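Local coordinates for protein transcriptional regulator (Saccharomonospora viridis, PDB 4KWA) that probably represses transcription as a TetR-family DNA-binding regulator, and is seen here with choline bound in the pocket of its ligand-binding domain, at residues R80-V85 and H181-I186; R125-I130 and L151-S156. One frame throughout, in Å; residues are numbered along the deposited sequence.

Contact 1 (R80-V85 and H181-I186)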
loop_
_atom_site.group_PDB
_atom_site.type_symbol
_atom_site.label_atom_id
_atom_site.label_comp_id
_atom_site.label_asym_id
_atom_site.label_seq_id
_atom_site.Cartn_x
_atom_site.Cartn_y
_atom_site.Cartn_z
ATOM N N ARG A 80 -2.291 24.730 -6.577
ATOM C CA ARG A 80 -3.165 23.610 -6.864
ATOM C C ARG A 80 -2.554 22.254 -6.459
ATOM O O ARG A 80 -3.194 21.435 -5.785
ATOM C CB ARG A 80 -3.574 23.559 -8.354
ATOM C CG ARG A 80 -4.515 24.583 -8.818
ATOM C CD ARG A 80 -4.865 24.391 -10.287
ATOM N NE ARG A 80 -5.743 23.290 -10.548
ATOM C CZ ARG A 80 -7.076 23.343 -10.459
ATOM N NH1 ARG A 80 -7.684 24.408 -9.929
ATOM N NH2 ARG A 80 -7.825 22.285 -10.788
ATOM N N LEU A 81 -1.320 22.019 -6.899
ATOM C CA LEU A 81 -0.577 20.757 -6.585
ATOM C C LEU A 81 -0.428 20.606 -5.056
ATOM O O LEU A 81 -0.694 19.533 -4.495
ATOM C CB LEU A 81 0.734 20.744 -7.329
ATOM C CG LEU A 81 1.407 19.394 -7.335
ATOM C CD1 LEU A 81 0.559 18.339 -8.031
ATOM C CD2 LEU A 81 2.810 19.477 -7.951
ATOM N N VAL A 82 -0.078 21.674 -4.369
ATOM C CA VAL A 82 0.028 21.654 -2.891
ATOM C C VAL A 82 -1.304 21.285 -2.241
ATOM O O VAL A 82 -1.317 20.450 -1.351
ATOM C CB VAL A 82 0.572 22.987 -2.302
ATOM C CG1 VAL A 82 0.460 23.013 -0.771
ATOM C CG2 VAL A 82 2.032 23.205 -2.722
ATOM N N ARG A 83 -2.411 21.830 -2.720
ATOM C CA ARG A 83 -3.712 21.471 -2.167
ATOM C C ARG A 83 -4.108 20.041 -2.470
ATOM O O ARG A 83 -4.570 19.336 -1.637
ATOM C CB ARG A 83 -4.784 22.369 -2.703
ATOM C CG ARG A 83 -4.959 23.605 -1.907
ATOM C CD ARG A 83 -5.667 24.644 -2.724
ATOM N NE ARG A 83 -5.478 25.934 -2.121
ATOM C CZ ARG A 83 -6.251 26.432 -1.187
ATOM N NH1 ARG A 83 -5.961 27.609 -0.710
ATOM N NH2 ARG A 83 -7.306 25.767 -0.757
ATOM N N LEU A 84 -3.913 19.649 -3.698
ATOM C CA LEU A 84 -4.156 18.286 -4.130
ATOM C C LEU A 84 -3.461 17.276 -3.264
ATOM O O LEU A 84 -4.050 16.272 -2.968
ATOM C CB LEU A 84 -3.730 18.032 -5.579
ATOM C CG LEU A 84 -4.724 18.440 -6.621
ATOM C CD1 LEU A 84 -4.097 18.374 -8.020
ATOM C CD2 LEU A 84 -5.994 17.551 -6.504
ATOM N N VAL A 85 -2.206 17.523 -2.934
ATOM C CA VAL A 85 -1.406 16.623 -2.122
ATOM C C VAL A 85 -1.911 16.663 -0.706
ATOM O O VAL A 85 -2.092 15.593 -0.099
ATOM C CB VAL A 85 0.107 16.936 -2.303
ATOM C CG1 VAL A 85 0.927 16.201 -1.278
ATOM C CG2 VAL A 85 0.561 16.582 -3.728
ATOM N N HIS A 181 7.728 15.901 3.861
ATOM C CA HIS A 181 8.409 15.133 2.822
ATOM C C HIS A 181 7.866 15.432 1.416
ATOM O O HIS A 181 8.596 15.588 0.433
ATOM C CB HIS A 181 8.308 13.626 3.169
ATOM C CG HIS A 181 9.162 12.773 2.274
ATOM N ND1 HIS A 181 10.391 12.272 2.680
ATOM C CD2 HIS A 181 9.084 12.521 0.949
ATOM C CE1 HIS A 181 10.980 11.681 1.657
ATOM N NE2 HIS A 181 10.199 11.782 0.605
ATOM N N LEU A 182 6.538 15.434 1.267
ATOM C CA LEU A 182 5.894 15.668 -0.009
ATOM C C LEU A 182 6.088 17.127 -0.513
ATOM O O LEU A 182 6.378 17.330 -1.678
ATOM C CB LEU A 182 4.394 15.327 0.084
ATOM C CG LEU A 182 4.036 13.836 0.088
ATOM C CD1 LEU A 182 2.575 13.586 0.470
ATOM C CD2 LEU A 182 4.393 13.231 -1.262
ATOM N N ASN A 183 5.997 18.092 0.399
ATOM C CA ASN A 183 6.262 19.480 0.060
ATOM C C ASN A 183 7.762 19.635 -0.365
ATOM O O ASN A 183 8.055 20.359 -1.329
ATOM C CB ASN A 183 5.707 20.407 1.177
ATOM C CG ASN A 183 4.204 20.656 1.029
ATOM O OD1 ASN A 183 3.361 20.067 1.740
ATOM N ND2 ASN A 183 3.849 21.459 0.048
ATOM N N ASP A 184 8.699 18.932 0.285
ATOM C CA ASP A 184 10.118 18.934 -0.135
ATOM C C ASP A 184 10.287 18.371 -1.535
ATOM O O ASP A 184 11.057 18.849 -2.311
ATOM C CB ASP A 184 10.994 18.215 0.877
ATOM C CG ASP A 184 11.187 19.039 2.176
ATOM O OD1 ASP A 184 10.818 20.242 2.153
ATOM O OD2 ASP A 184 11.729 18.507 3.201
ATOM N N PHE A 185 9.581 17.307 -1.840
ATOM C CA PHE A 185 9.679 16.684 -3.154
ATOM C C PHE A 185 9.151 17.722 -4.169
ATOM O O PHE A 185 9.705 17.838 -5.235
ATOM C CB PHE A 185 8.768 15.428 -3.183
ATOM C CG PHE A 185 8.745 14.702 -4.538
ATOM C CD1 PHE A 185 9.798 13.925 -4.950
ATOM C CD2 PHE A 185 7.692 14.842 -5.369
ATOM C CE1 PHE A 185 9.817 13.337 -6.201
ATOM C CE2 PHE A 185 7.706 14.250 -6.660
ATOM C CZ PHE A 185 8.738 13.479 -7.012
ATOM N N ILE A 186 7.995 18.320 -3.923
ATOM C CA ILE A 186 7.441 19.298 -4.879
ATOM C C ILE A 186 8.454 20.441 -5.069
ATOM O O ILE A 186 8.876 20.787 -6.160
ATOM C CB ILE A 186 6.100 19.865 -4.386
ATOM C CG1 ILE A 186 5.028 18.770 -4.451
ATOM C CG2 ILE A 186 5.696 21.125 -5.157
ATOM C CD1 ILE A 186 3.749 19.136 -3.746
#
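Leu81 makes the first touch between two roughly antiparallel helical segments, its CD2 methyl lying 4.2 Å from CG1 of Ile186. The short segment axes run at 154° to one another and come no closer than 10.8 Å, a separation bridged by the branches of aliphatic side chains. Next along the helix, Val82 stands beside Asn183 and meets it at about a right angle, both valine methyls facing the end of the asparagine side chain, where both residues remain partly exposed. Val85 then spreads its two methyls between two partners. CG1, set opposite the backbone N (chi1 169°), reaches 3.6 Å to CD1 of Leu182 and also rests 3.8 Å from CB of that leucine. CG2 goes instead to Ile186, where it and CD1 meet tip to tip at 4.1 Å; Ile186 thus packs on both Leu81 and Val85. Beyond the pair, Leu182 continues onto Ile159 and Leu162 of helix 148-168, while His181 hydrogen-bonds Glu150 and Arg154 of the second subunit. Within the helical ligand-binding domain of this TetR-family protein, helix 77-86 and helix 175-190 are therefore joined here mainly by apolar packing, so the association probably depends on the fit of branched side chains, since no directional bond between the segments is found.

Contact 2 (R125-I130 and L151-S156)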
loop_
_atom_site.group_PDB
_atom_site.type_symbol
_atom_site.label_atom_id
_atom_site.label_comp_id
_atom_site.label_asym_id
_atom_site.label_seq_id
_atom_site.Cartn_x
_atom_site.Cartn_y
_atom_site.Cartn_z
ATOM N N ARG A 125 -8.222 8.495 -12.714
ATOM C CA ARG A 125 -8.742 9.848 -12.722
ATOM C C ARG A 125 -7.832 10.775 -11.952
ATOM O O ARG A 125 -7.534 11.889 -12.365
ATOM C CB ARG A 125 -10.152 9.866 -12.159
ATOM C CG ARG A 125 -10.807 11.191 -12.332
ATOM C CD ARG A 125 -12.231 11.173 -11.766
ATOM N NE ARG A 125 -13.037 12.108 -12.507
ATOM C CZ ARG A 125 -14.365 12.187 -12.346
ATOM N NH1 ARG A 125 -14.984 11.371 -11.456
ATOM N NH2 ARG A 125 -15.072 13.017 -13.094
ATOM N N TRP A 126 -7.283 10.264 -10.865
ATOM C CA TRP A 126 -6.415 11.028 -9.991
ATOM C C TRP A 126 -5.086 11.236 -10.713
ATOM O O TRP A 126 -4.533 12.337 -10.719
ATOM C CB TRP A 126 -6.298 10.207 -8.706
ATOM C CG TRP A 126 -5.114 10.379 -7.862
ATOM C CD1 TRP A 126 -4.206 9.435 -7.554
ATOM C CD2 TRP A 126 -4.738 11.552 -7.188
ATOM N NE1 TRP A 126 -3.245 9.948 -6.704
ATOM C CE2 TRP A 126 -3.575 11.256 -6.434
ATOM C CE3 TRP A 126 -5.270 12.813 -7.123
ATOM C CZ2 TRP A 126 -2.907 12.217 -5.705
ATOM C CZ3 TRP A 126 -4.630 13.758 -6.354
ATOM C CH2 TRP A 126 -3.458 13.458 -5.658
ATOM N N TYR A 127 -4.616 10.172 -11.319
ATOM C CA TYR A 127 -3.401 10.150 -12.032
ATOM C C TYR A 127 -3.436 11.247 -13.124
ATOM O O TYR A 127 -2.531 12.089 -13.213
ATOM C CB TYR A 127 -3.199 8.792 -12.648
ATOM C CG TYR A 127 -1.974 8.673 -13.551
ATOM C CD1 TYR A 127 -0.720 8.450 -13.046
ATOM C CD2 TYR A 127 -2.107 8.742 -14.900
ATOM C CE1 TYR A 127 0.337 8.242 -13.873
ATOM C CE2 TYR A 127 -1.030 8.597 -15.729
ATOM C CZ TYR A 127 0.201 8.378 -15.195
ATOM O OH TYR A 127 1.248 8.222 -16.096
ATOM N N GLN A 128 -4.490 11.267 -13.887
ATOM C CA GLN A 128 -4.677 12.329 -14.921
ATOM C C GLN A 128 -4.775 13.747 -14.348
ATOM O O GLN A 128 -4.195 14.659 -14.934
ATOM C CB GLN A 128 -5.802 12.010 -15.879
ATOM C CG GLN A 128 -5.677 10.700 -16.635
ATOM C CD GLN A 128 -4.438 10.506 -17.563
ATOM O OE1 GLN A 128 -4.077 9.366 -17.927
ATOM N NE2 GLN A 128 -3.807 11.563 -17.920
ATOM N N THR A 129 -5.469 13.924 -13.222
ATOM C CA THR A 129 -5.497 15.170 -12.530
ATOM C C THR A 129 -4.083 15.688 -12.194
ATOM O O THR A 129 -3.765 16.857 -12.353
ATOM C CB THR A 129 -6.347 15.011 -11.284
ATOM O OG1 THR A 129 -7.682 14.920 -11.760
ATOM C CG2 THR A 129 -6.191 16.233 -10.366
ATOM N N ILE A 130 -3.250 14.797 -11.622
ATOM C CA ILE A 130 -1.895 15.133 -11.276
ATOM C C ILE A 130 -1.142 15.502 -12.519
ATOM O O ILE A 130 -0.507 16.601 -12.576
ATOM C CB ILE A 130 -1.187 13.920 -10.599
ATOM C CG1 ILE A 130 -1.871 13.544 -9.286
ATOM C CG2 ILE A 130 0.255 14.284 -10.310
ATOM C CD1 ILE A 130 -1.983 14.690 -8.309
ATOM N N LEU A 151 6.324 11.582 -13.835
ATOM C CA LEU A 151 6.209 12.350 -12.609
ATOM C C LEU A 151 4.904 12.053 -11.893
ATOM O O LEU A 151 4.918 11.926 -10.692
ATOM C CB LEU A 151 6.408 13.842 -12.874
ATOM C CG LEU A 151 6.248 14.727 -11.624
ATOM C CD1 LEU A 151 7.138 14.223 -10.491
ATOM C CD2 LEU A 151 6.607 16.182 -11.926
ATOM N N ALA A 152 3.731 12.091 -12.574
ATOM C CA ALA A 152 2.504 11.645 -11.935
ATOM C C ALA A 152 2.668 10.220 -11.332
ATOM O O ALA A 152 2.165 9.944 -10.294
ATOM C CB ALA A 152 1.373 11.625 -12.935
ATOM N N THR A 153 3.292 9.302 -12.050
ATOM C CA THR A 153 3.601 7.914 -11.546
ATOM C C THR A 153 4.388 7.965 -10.293
ATOM O O THR A 153 4.034 7.311 -9.283
ATOM C CB THR A 153 4.327 7.100 -12.610
ATOM O OG1 THR A 153 3.362 6.686 -13.590
ATOM C CG2 THR A 153 4.898 5.820 -12.036
ATOM N N ARG A 154 5.449 8.747 -10.318
ATOM C CA ARG A 154 6.259 8.900 -9.101
ATOM C C ARG A 154 5.552 9.539 -7.960
ATOM O O ARG A 154 5.653 9.029 -6.841
ATOM C CB ARG A 154 7.542 9.640 -9.423
ATOM C CG ARG A 154 8.600 9.742 -8.384
ATOM C CD ARG A 154 10.015 10.105 -8.876
ATOM N NE ARG A 154 10.572 9.102 -9.786
ATOM C CZ ARG A 154 11.696 9.167 -10.481
ATOM N NH1 ARG A 154 12.041 8.100 -11.267
ATOM N NH2 ARG A 154 12.466 10.236 -10.389
ATOM N N LEU A 155 4.854 10.671 -8.197
ATOM C CA LEU A 155 4.168 11.346 -7.093
ATOM C C LEU A 155 3.124 10.459 -6.466
ATOM O O LEU A 155 3.060 10.369 -5.205
ATOM C CB LEU A 155 3.627 12.715 -7.527
ATOM C CG LEU A 155 2.941 13.487 -6.449
ATOM C CD1 LEU A 155 3.835 13.705 -5.216
ATOM C CD2 LEU A 155 2.431 14.785 -7.068
ATOM N N SER A 156 2.318 9.793 -7.256
ATOM C CA SER A 156 1.290 8.901 -6.760
ATOM C C SER A 156 1.787 7.745 -5.952
ATOM O O SER A 156 1.225 7.421 -4.882
ATOM C CB SER A 156 0.377 8.383 -7.874
ATOM O OG SER A 156 1.056 7.782 -8.897
HETATM O O HOH W 1 -1.459 8.419 -4.825
#
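Ile130 and Ala152 bring the CA atoms of the two segments nearest, 5.7 Å apart. Apolar packing comes first: CG2 of Ile130, anti to its backbone N because CG1 takes the -63° position (chi1), lies 3.8 Å from CA of Ala152 and also meets CD2 of Leu155 at 3.9 Å. Ala152 has just one methyl, and CB reaches CE1 of Tyr127 at 3.7 Å. The small side chain is consistent with the close approach of the segment axes, 9.1 Å at an angle of 118°. These are helix 113-139 and helix 148-168, neighbours in the all-helical C-terminal domain of a TetR-type regulator, where Thr153 and Tyr127 also meet the second subunit.

Aromatic rings take up the flanks. At the edge of the Tyr127 ring, near its plane, OG1 of Thr153 stands 3.4 Å from CE1; that hydroxyl is hydrogen-bonded to Lys170 of the second subunit, whereas Tyr127 OH bonds to Asp149. One face of the Trp126 indole is covered by CG1 of Ile130 from its own helix, offset toward the rim.

Polar bridging is left to water. A single molecule accepts from Trp126 NE1 at 3.0 Å and donates to Ser156 O at 2.9 Å, thereby tying the indole N-H to the backbone of helix 148-168, with choline bound near the same tryptophan.

Contacts 1 and 2 lie with their centres about 12 Å apart, on the same side of the chain's centre and both within the C-terminal ligand-binding domain. Along the sequence, 80-85 comes first, then both segments of contact 2, then 181-186, so the segments of contact 2 fall between those of contact 1; helix 175-190 is the next helix after 148-168. The two meet through packing: Leu84 CD1 lies 3.8 Å from Thr129 CG2, and Phe185 CE2 3.9 Å from Leu151 CD1. The packing of the four helices thus joins the two contacts, with the choline site near Trp126 of contact 2 and the second subunit reached from both.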